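Long-range contacts in phosphopantetheine adenylyltransferase (Archaeoglobus fulgidus, PDB 3DO8), which probably transfers an adenylyl group reversibly from ATP to 4'-phosphopantetheine, giving dephospho-CoA and pyrophosphate in coenzyme A biosynthesis: residues H13-V22 against T116-M124; Y79-L90 against K102-K112. All blocks are in the same frame, centred on the assembly; numbering follows the deposited sequence.

Interaction 1 (H13-V22 against T116-M124); sequences HEGHKKLIDV and TIVKVDWMM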
loop_
_atom_site.group_PDB
_atom_site.type_symbol
_atom_site.label_atom_id
_atom_site.label_comp_id
_atom_site.label_asym_id
_atom_site.label_seq_id
_atom_site.Cartn_x
_atom_site.Cartn_y
_atom_site.Cartn_z
ATOM N N HIS A 13 12.416 12.423 2.809
ATOM C CA HIS A 13 12.292 12.654 1.362
ATOM C C HIS A 13 10.943 12.232 0.830
ATOM O O HIS A 13 10.072 11.775 1.597
ATOM C CB HIS A 13 13.438 11.981 0.598
ATOM C CG HIS A 13 13.556 10.502 0.799
ATOM N ND1 HIS A 13 12.523 9.615 0.559
ATOM C CD2 HIS A 13 14.605 9.750 1.219
ATOM C CE1 HIS A 13 12.946 8.385 0.797
ATOM N NE2 HIS A 13 14.204 8.440 1.202
ATOM N N GLU A 14 10.745 12.401 -0.467
ATOM C CA GLU A 14 9.441 12.204 -1.086
ATOM C C GLU A 14 8.977 10.751 -0.942
ATOM O O GLU A 14 7.788 10.486 -0.758
ATOM C CB GLU A 14 9.461 12.648 -2.562
ATOM C CG GLU A 14 8.150 12.343 -3.305
ATOM C CD GLU A 14 6.901 12.899 -2.596
ATOM O OE1 GLU A 14 6.980 14.033 -2.038
ATOM O OE2 GLU A 14 5.833 12.223 -2.607
ATOM N N GLY A 15 9.924 9.821 -0.965
ATOM C CA GLY A 15 9.617 8.422 -0.705
ATOM C C GLY A 15 8.994 8.215 0.666
ATOM O O GLY A 15 7.949 7.552 0.818
ATOM N N HIS A 16 9.639 8.775 1.695
ATOM C CA HIS A 16 9.111 8.679 3.050
ATOM C C HIS A 16 7.706 9.275 3.102
ATOM O O HIS A 16 6.815 8.766 3.788
ATOM C CB HIS A 16 9.944 9.412 4.089
ATOM C CG HIS A 16 11.349 8.927 4.232
ATOM N ND1 HIS A 16 11.684 7.637 4.597
ATOM C CD2 HIS A 16 12.514 9.604 4.120
ATOM C CE1 HIS A 16 13.005 7.545 4.673
ATOM N NE2 HIS A 16 13.527 8.717 4.367
ATOM N N LYS A 17 7.510 10.403 2.437
ATOM C CA LYS A 17 6.208 11.037 2.423
ATOM C C LYS A 17 5.130 10.156 1.790
ATOM O O LYS A 17 3.974 10.140 2.261
ATOM C CB LYS A 17 6.295 12.420 1.821
ATOM C CG LYS A 17 7.252 13.305 2.629
ATOM C CD LYS A 17 7.433 14.681 2.000
ATOM C CE LYS A 17 8.446 15.518 2.746
ATOM N NZ LYS A 17 8.683 16.876 2.133
ATOM N N LYS A 18 5.499 9.366 0.780
ATOM C CA LYS A 18 4.533 8.424 0.213
ATOM C C LYS A 18 4.180 7.346 1.225
ATOM O O LYS A 18 3.010 6.984 1.383
ATOM C CB LYS A 18 5.047 7.806 -1.069
ATOM C CG LYS A 18 5.191 8.792 -2.218
ATOM C CD LYS A 18 5.885 8.194 -3.436
ATOM C CE LYS A 18 5.698 9.100 -4.664
ATOM N NZ LYS A 18 6.350 8.466 -5.835
ATOM N N LEU A 19 5.190 6.820 1.903
ATOM C CA LEU A 19 4.951 5.797 2.917
ATOM C C LEU A 19 4.004 6.331 4.000
ATOM O O LEU A 19 3.081 5.642 4.450
ATOM C CB LEU A 19 6.258 5.380 3.579
ATOM C CG LEU A 19 7.325 4.664 2.772
ATOM C CD1 LEU A 19 8.403 4.055 3.715
ATOM C CD2 LEU A 19 6.692 3.618 1.883
ATOM N N ILE A 20 4.297 7.539 4.461
ATOM C CA ILE A 20 3.522 8.157 5.522
ATOM C C ILE A 20 2.078 8.366 5.059
ATOM O O ILE A 20 1.119 8.124 5.834
ATOM C CB ILE A 20 4.174 9.501 5.988
ATOM C CG1 ILE A 20 5.444 9.207 6.781
ATOM C CG2 ILE A 20 3.217 10.347 6.829
ATOM C CD1 ILE A 20 6.404 10.380 6.955
ATOM N N ASP A 21 1.896 8.807 3.805
ATOM C CA ASP A 21 0.537 9.058 3.288
ATOM C C ASP A 21 -0.252 7.750 3.295
ATOM O O ASP A 21 -1.399 7.700 3.693
ATOM C CB ASP A 21 0.580 9.597 1.859
ATOM C CG ASP A 21 -0.771 10.114 1.392
ATOM O OD1 ASP A 21 -1.299 11.043 2.052
ATOM O OD2 ASP A 21 -1.297 9.589 0.356
ATOM N N VAL A 22 0.360 6.698 2.783
ATOM C CA VAL A 22 -0.323 5.397 2.712
ATOM C C VAL A 22 -0.653 4.934 4.148
ATOM O O VAL A 22 -1.762 4.521 4.430
ATOM C CB VAL A 22 0.516 4.332 1.921
ATOM C CG1 VAL A 22 -0.039 2.927 2.129
ATOM C CG2 VAL A 22 0.621 4.716 0.444
ATOM N N THR A 116 -0.558 -7.994 7.411
ATOM C CA THR A 116 -0.639 -7.743 5.960
ATOM C C THR A 116 0.429 -6.720 5.547
ATOM O O THR A 116 0.394 -5.586 6.006
ATOM C CB THR A 116 -2.036 -7.277 5.533
ATOM O OG1 THR A 116 -2.967 -8.325 5.824
ATOM C CG2 THR A 116 -2.073 -7.008 4.030
ATOM N N ILE A 117 1.337 -7.133 4.670
ATOM C CA ILE A 117 2.394 -6.263 4.189
ATOM C C ILE A 117 1.883 -5.451 3.015
ATOM O O ILE A 117 1.316 -6.004 2.020
ATOM C CB ILE A 117 3.661 -7.046 3.788
ATOM C CG1 ILE A 117 4.197 -7.844 4.998
ATOM C CG2 ILE A 117 4.743 -6.126 3.225
ATOM C CD1 ILE A 117 5.302 -8.841 4.672
ATOM N N VAL A 118 2.125 -4.146 3.128
ATOM C CA VAL A 118 1.758 -3.167 2.104
ATOM C C VAL A 118 3.050 -2.521 1.607
ATOM O O VAL A 118 3.666 -1.729 2.309
ATOM C CB VAL A 118 0.750 -2.112 2.656
ATOM C CG1 VAL A 118 0.416 -1.072 1.553
ATOM C CG2 VAL A 118 -0.473 -2.833 3.253
ATOM N N LYS A 119 3.499 -2.930 0.416
ATOM C CA LYS A 119 4.756 -2.469 -0.123
ATOM C C LYS A 119 4.485 -1.309 -1.043
ATOM O O LYS A 119 3.766 -1.431 -2.032
ATOM C CB LYS A 119 5.429 -3.570 -0.929
ATOM C CG LYS A 119 6.798 -3.205 -1.442
ATOM C CD LYS A 119 7.260 -4.271 -2.405
ATOM C CE LYS A 119 8.639 -3.986 -2.952
ATOM N NZ LYS A 119 8.653 -4.111 -4.457
ATOM N N VAL A 120 5.059 -0.177 -0.715
ATOM C CA VAL A 120 4.877 1.028 -1.531
ATOM C C VAL A 120 6.148 1.188 -2.358
ATOM O O VAL A 120 7.240 1.380 -1.803
ATOM C CB VAL A 120 4.664 2.228 -0.639
ATOM C CG1 VAL A 120 4.526 3.548 -1.438
ATOM C CG2 VAL A 120 3.462 1.957 0.322
ATOM N N ASP A 121 6.017 1.084 -3.678
ATOM C CA ASP A 121 7.171 1.273 -4.587
ATOM C C ASP A 121 7.390 2.773 -4.724
ATOM O O ASP A 121 6.809 3.459 -5.556
ATOM C CB ASP A 121 6.929 0.605 -5.930
ATOM C CG ASP A 121 7.260 -0.899 -5.941
ATOM O OD1 ASP A 121 7.595 -1.512 -4.902
ATOM O OD2 ASP A 121 7.207 -1.465 -7.044
ATOM N N TRP A 122 8.224 3.274 -3.851
ATOM C CA TRP A 122 8.328 4.708 -3.632
ATOM C C TRP A 122 9.211 5.455 -4.626
ATOM O O TRP A 122 9.379 6.675 -4.475
ATOM C CB TRP A 122 8.781 4.950 -2.180
ATOM C CG TRP A 122 10.195 4.549 -1.864
ATOM C CD1 TRP A 122 11.100 3.927 -2.692
ATOM C CD2 TRP A 122 10.858 4.720 -0.610
ATOM N NE1 TRP A 122 12.291 3.718 -2.026
ATOM C CE2 TRP A 122 12.174 4.215 -0.755
ATOM C CE3 TRP A 122 10.474 5.249 0.618
ATOM C CZ2 TRP A 122 13.095 4.225 0.285
ATOM C CZ3 TRP A 122 11.395 5.278 1.642
ATOM C CH2 TRP A 122 12.686 4.766 1.477
ATOM N N MET A 123 9.791 4.722 -5.578
ATOM C CA MET A 123 10.554 5.294 -6.717
ATOM C C MET A 123 11.593 6.344 -6.333
ATOM O O MET A 123 11.594 7.492 -6.831
ATOM C CB MET A 123 9.577 5.822 -7.749
ATOM C CG MET A 123 8.725 4.691 -8.336
ATOM S SD MET A 123 7.454 5.245 -9.462
ATOM C CE MET A 123 6.514 6.393 -8.487
ATOM N N MET A 124 12.496 5.915 -5.465
ATOM C CA MET A 124 13.669 6.703 -5.105
ATOM C C MET A 124 14.910 6.146 -5.800
ATOM O O MET A 124 14.847 5.076 -6.410
ATOM C CB MET A 124 13.856 6.675 -3.589
ATOM C CG MET A 124 12.784 7.443 -2.826
ATOM S SD MET A 124 12.719 9.215 -3.200
ATOM C CE MET A 124 14.321 9.737 -2.590
HETATM O O HOH W 1 8.997 9.297 -4.541
#
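Gly15 and Trp122 bring the two backbones together, their CA atoms 4.9 Å apart, while the axes of helix 14-22 and strand 116-121 run roughly antiparallel at 146° and approach to 9.1 Å. This closeness depends on Gly15: a CB there would collide with Trp122 CE3 and Met124 CG, and its absence lets Trp122 CE3 come to 3.3 Å from Gly15 C. With chi1 at 69°, Trp122 CG sits between its own N and carbonyl carbon, and the indole is laid against the first helical turn. The His13 ring turns its edge to one face of the six-membered ring in a T-shaped pair, planes at 73°; His13 CE1 lies 3.6 Å from Trp122 CZ3. Met124 CE lies over one face of the His13 ring in a CH-pi contact, 3.6 Å from the ring centroid, and His16 CD2 lies over the opposite face. The edge of Trp122 in turn meets the face of His16 in an offset edge-to-face pair. Exchanging Trp122 for an alanine would probably leave the His13 edge without its aromatic partner and open a gap beside Leu19 CD1. Farther along, Leu19 CD2 packs on Val120 CB at 3.5 Å, and Val22 touches Val118 and Val120. Lys18 NZ, which also bonds Ser133, reaches Trp122 O through a water. Residues 13-16, HEGH, fit the HxGH motif that helps bind the nucleotide in this superfamily, probably here too; Trp122 and Met124 probably restrain its two histidine rings.

Interaction 2 (Y79-L90 against K102-K112); sequences YGKTLDVDFEYL and KINQKREELGK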
loop_
_atom_site.group_PDB
_atom_site.type_symbol
_atom_site.label_atom_id
_atom_site.label_comp_id
_atom_site.label_asym_id
_atom_site.label_seq_id
_atom_site.Cartn_x
_atom_site.Cartn_y
_atom_site.Cartn_z
ATOM N N TYR A 79 13.407 -5.574 14.434
ATOM C CA TYR A 79 11.983 -5.813 14.388
ATOM C C TYR A 79 11.151 -4.721 15.001
ATOM O O TYR A 79 9.923 -4.723 14.833
ATOM C CB TYR A 79 11.637 -7.084 15.159
ATOM C CG TYR A 79 12.238 -8.303 14.555
ATOM C CD1 TYR A 79 11.524 -9.074 13.649
ATOM C CD2 TYR A 79 13.531 -8.691 14.868
ATOM C CE1 TYR A 79 12.090 -10.186 13.093
ATOM C CE2 TYR A 79 14.099 -9.796 14.305
ATOM C CZ TYR A 79 13.379 -10.547 13.414
ATOM O OH TYR A 79 13.950 -11.684 12.887
ATOM N N GLY A 80 11.783 -3.833 15.757
ATOM C CA GLY A 80 11.026 -2.893 16.591
ATOM C C GLY A 80 10.079 -3.671 17.460
ATOM O O GLY A 80 10.484 -4.648 18.101
ATOM N N LYS A 81 8.814 -3.258 17.455
ATOM C CA LYS A 81 7.771 -3.916 18.232
ATOM C C LYS A 81 6.954 -4.939 17.435
ATOM O O LYS A 81 5.960 -5.467 17.920
ATOM C CB LYS A 81 6.784 -2.884 18.787
ATOM C CG LYS A 81 7.339 -1.850 19.764
ATOM C CD LYS A 81 6.159 -1.035 20.331
ATOM C CE LYS A 81 5.436 -0.136 19.250
ATOM N NZ LYS A 81 3.937 0.036 19.484
ATOM N N THR A 82 7.364 -5.220 16.210
ATOM C CA THR A 82 6.495 -5.959 15.309
ATOM C C THR A 82 6.400 -7.455 15.579
ATOM O O THR A 82 5.611 -8.118 14.954
ATOM C CB THR A 82 6.919 -5.777 13.839
ATOM O OG1 THR A 82 8.218 -6.333 13.673
ATOM C CG2 THR A 82 6.870 -4.295 13.410
ATOM N N LEU A 83 7.177 -8.001 16.533
ATOM C CA LEU A 83 6.988 -9.394 16.932
ATOM C C LEU A 83 6.083 -9.521 18.141
ATOM O O LEU A 83 5.764 -10.623 18.554
ATOM C CB LEU A 83 8.333 -10.051 17.249
ATOM C CG LEU A 83 9.308 -10.154 16.089
ATOM C CD1 LEU A 83 10.565 -10.882 16.499
ATOM C CD2 LEU A 83 8.653 -10.797 14.874
ATOM N N ASP A 84 5.699 -8.390 18.719
ATOM C CA ASP A 84 4.994 -8.347 19.995
ATOM C C ASP A 84 3.587 -7.775 19.770
ATOM O O ASP A 84 2.569 -8.439 20.035
ATOM C CB ASP A 84 5.823 -7.471 20.956
ATOM C CG ASP A 84 5.515 -7.716 22.403
ATOM O OD1 ASP A 84 4.968 -8.793 22.739
ATOM O OD2 ASP A 84 5.846 -6.818 23.205
ATOM N N VAL A 85 3.529 -6.582 19.213
ATOM C CA VAL A 85 2.260 -5.897 18.975
ATOM C C VAL A 85 1.581 -6.478 17.764
ATOM O O VAL A 85 2.252 -6.832 16.765
ATOM C CB VAL A 85 2.496 -4.381 18.757
ATOM C CG1 VAL A 85 1.165 -3.628 18.397
ATOM C CG2 VAL A 85 3.197 -3.763 19.949
ATOM N N ASP A 86 0.252 -6.542 17.809
ATOM C CA ASP A 86 -0.521 -7.009 16.686
ATOM C C ASP A 86 -0.852 -5.761 15.876
ATOM O O ASP A 86 -1.453 -4.782 16.406
ATOM C CB ASP A 86 -1.788 -7.774 17.081
ATOM C CG ASP A 86 -1.497 -9.145 17.706
ATOM O OD1 ASP A 86 -0.440 -9.750 17.427
ATOM O OD2 ASP A 86 -2.351 -9.639 18.482
ATOM N N PHE A 87 -0.341 -5.742 14.663
ATOM C CA PHE A 87 -0.644 -4.728 13.667
ATOM C C PHE A 87 -1.484 -5.368 12.573
ATOM O O PHE A 87 -1.282 -6.545 12.225
ATOM C CB PHE A 87 0.653 -4.188 13.024
ATOM C CG PHE A 87 1.519 -3.413 13.958
ATOM C CD1 PHE A 87 1.214 -2.098 14.276
ATOM C CD2 PHE A 87 2.672 -3.980 14.499
ATOM C CE1 PHE A 87 2.008 -1.378 15.147
ATOM C CE2 PHE A 87 3.482 -3.259 15.361
ATOM C CZ PHE A 87 3.147 -1.952 15.692
ATOM N N GLU A 88 -2.401 -4.595 12.013
ATOM C CA GLU A 88 -3.150 -5.060 10.852
ATOM C C GLU A 88 -2.334 -4.958 9.543
ATOM O O GLU A 88 -2.355 -5.873 8.724
ATOM C CB GLU A 88 -4.452 -4.279 10.713
ATOM C CG GLU A 88 -5.349 -4.792 9.626
ATOM C CD GLU A 88 -6.782 -4.225 9.714
ATOM O OE1 GLU A 88 -7.128 -3.582 10.743
ATOM O OE2 GLU A 88 -7.560 -4.413 8.756
ATOM N N TYR A 89 -1.640 -3.834 9.363
ATOM C CA TYR A 89 -0.860 -3.551 8.160
ATOM C C TYR A 89 0.549 -3.118 8.593
ATOM O O TYR A 89 0.708 -2.427 9.605
ATOM C CB TYR A 89 -1.493 -2.387 7.368
ATOM C CG TYR A 89 -2.813 -2.735 6.708
ATOM C CD1 TYR A 89 -2.871 -3.678 5.698
ATOM C CD2 TYR A 89 -3.999 -2.118 7.102
ATOM C CE1 TYR A 89 -4.050 -3.988 5.076
ATOM C CE2 TYR A 89 -5.207 -2.448 6.498
ATOM C CZ TYR A 89 -5.215 -3.386 5.474
ATOM O OH TYR A 89 -6.381 -3.757 4.802
ATOM N N LEU A 90 1.522 -3.480 7.768
ATOM C CA LEU A 90 2.896 -3.035 7.893
ATOM C C LEU A 90 3.265 -2.428 6.549
ATOM O O LEU A 90 3.277 -3.130 5.521
ATOM C CB LEU A 90 3.810 -4.221 8.199
ATOM C CG LEU A 90 5.348 -4.015 8.228
ATOM C CD1 LEU A 90 5.830 -2.829 9.074
ATOM C CD2 LEU A 90 6.056 -5.358 8.624
ATOM N N LYS A 102 10.585 -11.204 6.704
ATOM C CA LYS A 102 11.260 -11.806 7.880
ATOM C C LYS A 102 10.411 -11.655 9.163
ATOM O O LYS A 102 10.292 -12.598 9.983
ATOM C CB LYS A 102 12.669 -11.221 8.067
ATOM C CG LYS A 102 13.452 -11.759 9.237
ATOM C CD LYS A 102 13.819 -13.183 9.037
ATOM C CE LYS A 102 15.016 -13.572 9.901
ATOM N NZ LYS A 102 15.428 -14.962 9.591
ATOM N N ILE A 103 9.858 -10.465 9.332
ATOM C CA ILE A 103 8.930 -10.190 10.435
ATOM C C ILE A 103 7.787 -11.235 10.464
ATOM O O ILE A 103 7.512 -11.832 11.501
ATOM C CB ILE A 103 8.414 -8.745 10.406
ATOM C CG1 ILE A 103 9.532 -7.753 10.832
ATOM C CG2 ILE A 103 7.176 -8.599 11.285
ATOM C CD1 ILE A 103 9.325 -6.275 10.434
ATOM N N ASN A 104 7.143 -11.479 9.320
ATOM C CA ASN A 104 6.043 -12.442 9.291
ATOM C C ASN A 104 6.534 -13.870 9.528
ATOM O O ASN A 104 5.855 -14.651 10.182
ATOM C CB ASN A 104 5.233 -12.356 7.995
ATOM C CG ASN A 104 4.124 -11.336 8.089
ATOM O OD1 ASN A 104 3.724 -10.950 9.223
ATOM N ND2 ASN A 104 3.583 -10.922 6.949
ATOM N N GLN A 105 7.743 -14.186 9.049
ATOM C CA GLN A 105 8.306 -15.539 9.260
ATOM C C GLN A 105 8.486 -15.783 10.746
ATOM O O GLN A 105 8.059 -16.834 11.283
ATOM C CB GLN A 105 9.628 -15.711 8.528
ATOM C CG GLN A 105 9.450 -15.839 7.055
ATOM C CD GLN A 105 10.734 -15.712 6.270
ATOM O OE1 GLN A 105 11.822 -15.534 6.833
ATOM N NE2 GLN A 105 10.617 -15.805 4.947
ATOM N N LYS A 106 9.051 -14.777 11.426
ATOM C CA LYS A 106 9.271 -14.888 12.872
ATOM C C LYS A 106 7.967 -14.869 13.659
ATOM O O LYS A 106 7.836 -15.568 14.664
ATOM C CB LYS A 106 10.215 -13.813 13.400
ATOM C CG LYS A 106 11.621 -13.999 12.960
ATOM C CD LYS A 106 12.232 -15.157 13.714
ATOM C CE LYS A 106 13.532 -15.536 13.172
ATOM N NZ LYS A 106 13.949 -16.795 13.854
ATOM N N ARG A 107 7.026 -14.033 13.250
ATOM C CA ARG A 107 5.720 -14.062 13.894
ATOM C C ARG A 107 5.129 -15.469 13.793
ATOM O O ARG A 107 4.614 -15.998 14.783
ATOM C CB ARG A 107 4.785 -13.016 13.301
ATOM C CG ARG A 107 5.142 -11.610 13.759
ATOM C CD ARG A 107 4.244 -10.557 13.165
ATOM N NE ARG A 107 2.859 -10.637 13.645
ATOM C CZ ARG A 107 2.342 -9.993 14.692
ATOM N NH1 ARG A 107 3.081 -9.196 15.442
ATOM N NH2 ARG A 107 1.044 -10.130 14.984
ATOM N N GLU A 108 5.214 -16.075 12.620
ATOM C CA GLU A 108 4.653 -17.432 12.492
ATOM C C GLU A 108 5.371 -18.402 13.427
ATOM O O GLU A 108 4.732 -19.254 14.057
ATOM C CB GLU A 108 4.672 -17.925 11.051
ATOM C CG GLU A 108 3.955 -19.288 10.901
ATOM C CD GLU A 108 3.702 -19.674 9.445
ATOM O OE1 GLU A 108 4.262 -19.049 8.544
ATOM O OE2 GLU A 108 2.931 -20.646 9.214
ATOM N N GLU A 109 6.684 -18.290 13.524
ATOM C CA GLU A 109 7.447 -19.172 14.412
ATOM C C GLU A 109 7.066 -18.992 15.885
ATOM O O GLU A 109 7.106 -19.957 16.669
ATOM C CB GLU A 109 8.952 -18.941 14.256
ATOM C CG GLU A 109 9.499 -19.346 12.908
ATOM C CD GLU A 109 10.980 -19.084 12.770
ATOM O OE1 GLU A 109 11.677 -18.851 13.790
ATOM O OE2 GLU A 109 11.468 -19.143 11.610
ATOM N N LEU A 110 6.759 -17.758 16.272
ATOM C CA LEU A 110 6.458 -17.418 17.654
ATOM C C LEU A 110 5.007 -17.702 18.052
ATOM O O LEU A 110 4.698 -17.808 19.253
ATOM C CB LEU A 110 6.743 -15.943 17.905
ATOM C CG LEU A 110 8.228 -15.563 17.835
ATOM C CD1 LEU A 110 8.307 -14.034 17.876
ATOM C CD2 LEU A 110 9.037 -16.242 18.950
ATOM N N GLY A 111 4.136 -17.853 17.063
ATOM C CA GLY A 111 2.714 -18.089 17.292
ATOM C C GLY A 111 1.890 -16.824 17.304
ATOM O O GLY A 111 0.903 -16.713 18.050
ATOM N N LYS A 112 2.307 -15.868 16.465
ATOM C CA LYS A 112 1.566 -14.621 16.257
ATOM C C LYS A 112 0.949 -14.610 14.870
ATOM O O LYS A 112 1.547 -15.113 13.904
ATOM C CB LYS A 112 2.522 -13.445 16.367
ATOM C CG LYS A 112 3.281 -13.347 17.633
ATOM C CD LYS A 112 2.418 -12.929 18.768
ATOM C CE LYS A 112 2.096 -11.441 18.721
ATOM N NZ LYS A 112 1.045 -11.072 19.701
HETATM O O HOH W 2 2.739 -10.693 22.224
#
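Leu83 and Arg107 mark the nearest backbone approach, CA to CA 5.7 Å, where the turn-rich segment 79-90 lies against helix 102-110. The tight part centres on Ile103. Its CD1 meets Leu90 CD2 at 3.8 Å, its CG1 touches Tyr79 CD1, and Thr82 OG1, bonded to Tyr79 O, rests against the same side chain. Tyr79 OH touches CG of Lys102 and CG of Lys106, while Leu83 CD2 packs 3.7 Å from Lys106 CB and also meets Arg107 CG. Arg107, bent at chi3 (67°), sends NH1 between two carbonyls: Thr82 O and Val85 O each accept from it at 2.8 Å, both met from above their carbonyl planes. NH2 forms a salt bridge with Asp86 OD1 at 2.9 Å, and NE is taken by Arg113 O, which should hold the guanidinium's rotation.

The solvent side is looser. Leu83 CB lies 4.0 Å from CD1 of Leu110, an exposed residue. After the Schellman motif at Gly111, Lys112 NZ bonds Asp84 O and Asp86 OD1, and a water joins it to Asp84 OD1. Arg107 NH2 and Lys112 NZ grip Asp86 OD1 from opposite faces of the carboxylate plane, which probably stabilises its negative charge and ties the segment leading into strand 89-92 to the helix end.

Both contacts reach the same parallel sheet, and their centres lie about 20 Å apart. Interaction 1 is the more buried, with 8 of its 11 touching residues in the interior, and it packs helix 14-27 on the outermost strand of this chain's sheet, 116-121, which the second subunit extends. Interaction 2 is partly buried and lies within the beta-alpha-beta unit of strand 89-92, helix 97-110 and strand 116-121. The two meet where Leu90 pairs through its backbone with Thr116 and Val118. Rings and aliphatic groups carry the first contact; charges and backbone carbonyls carry much of the second, nearer the surface. The second subunit also links them: its Lys18 forms a salt bridge with Glu88, and its Asp21 bonds Tyr89.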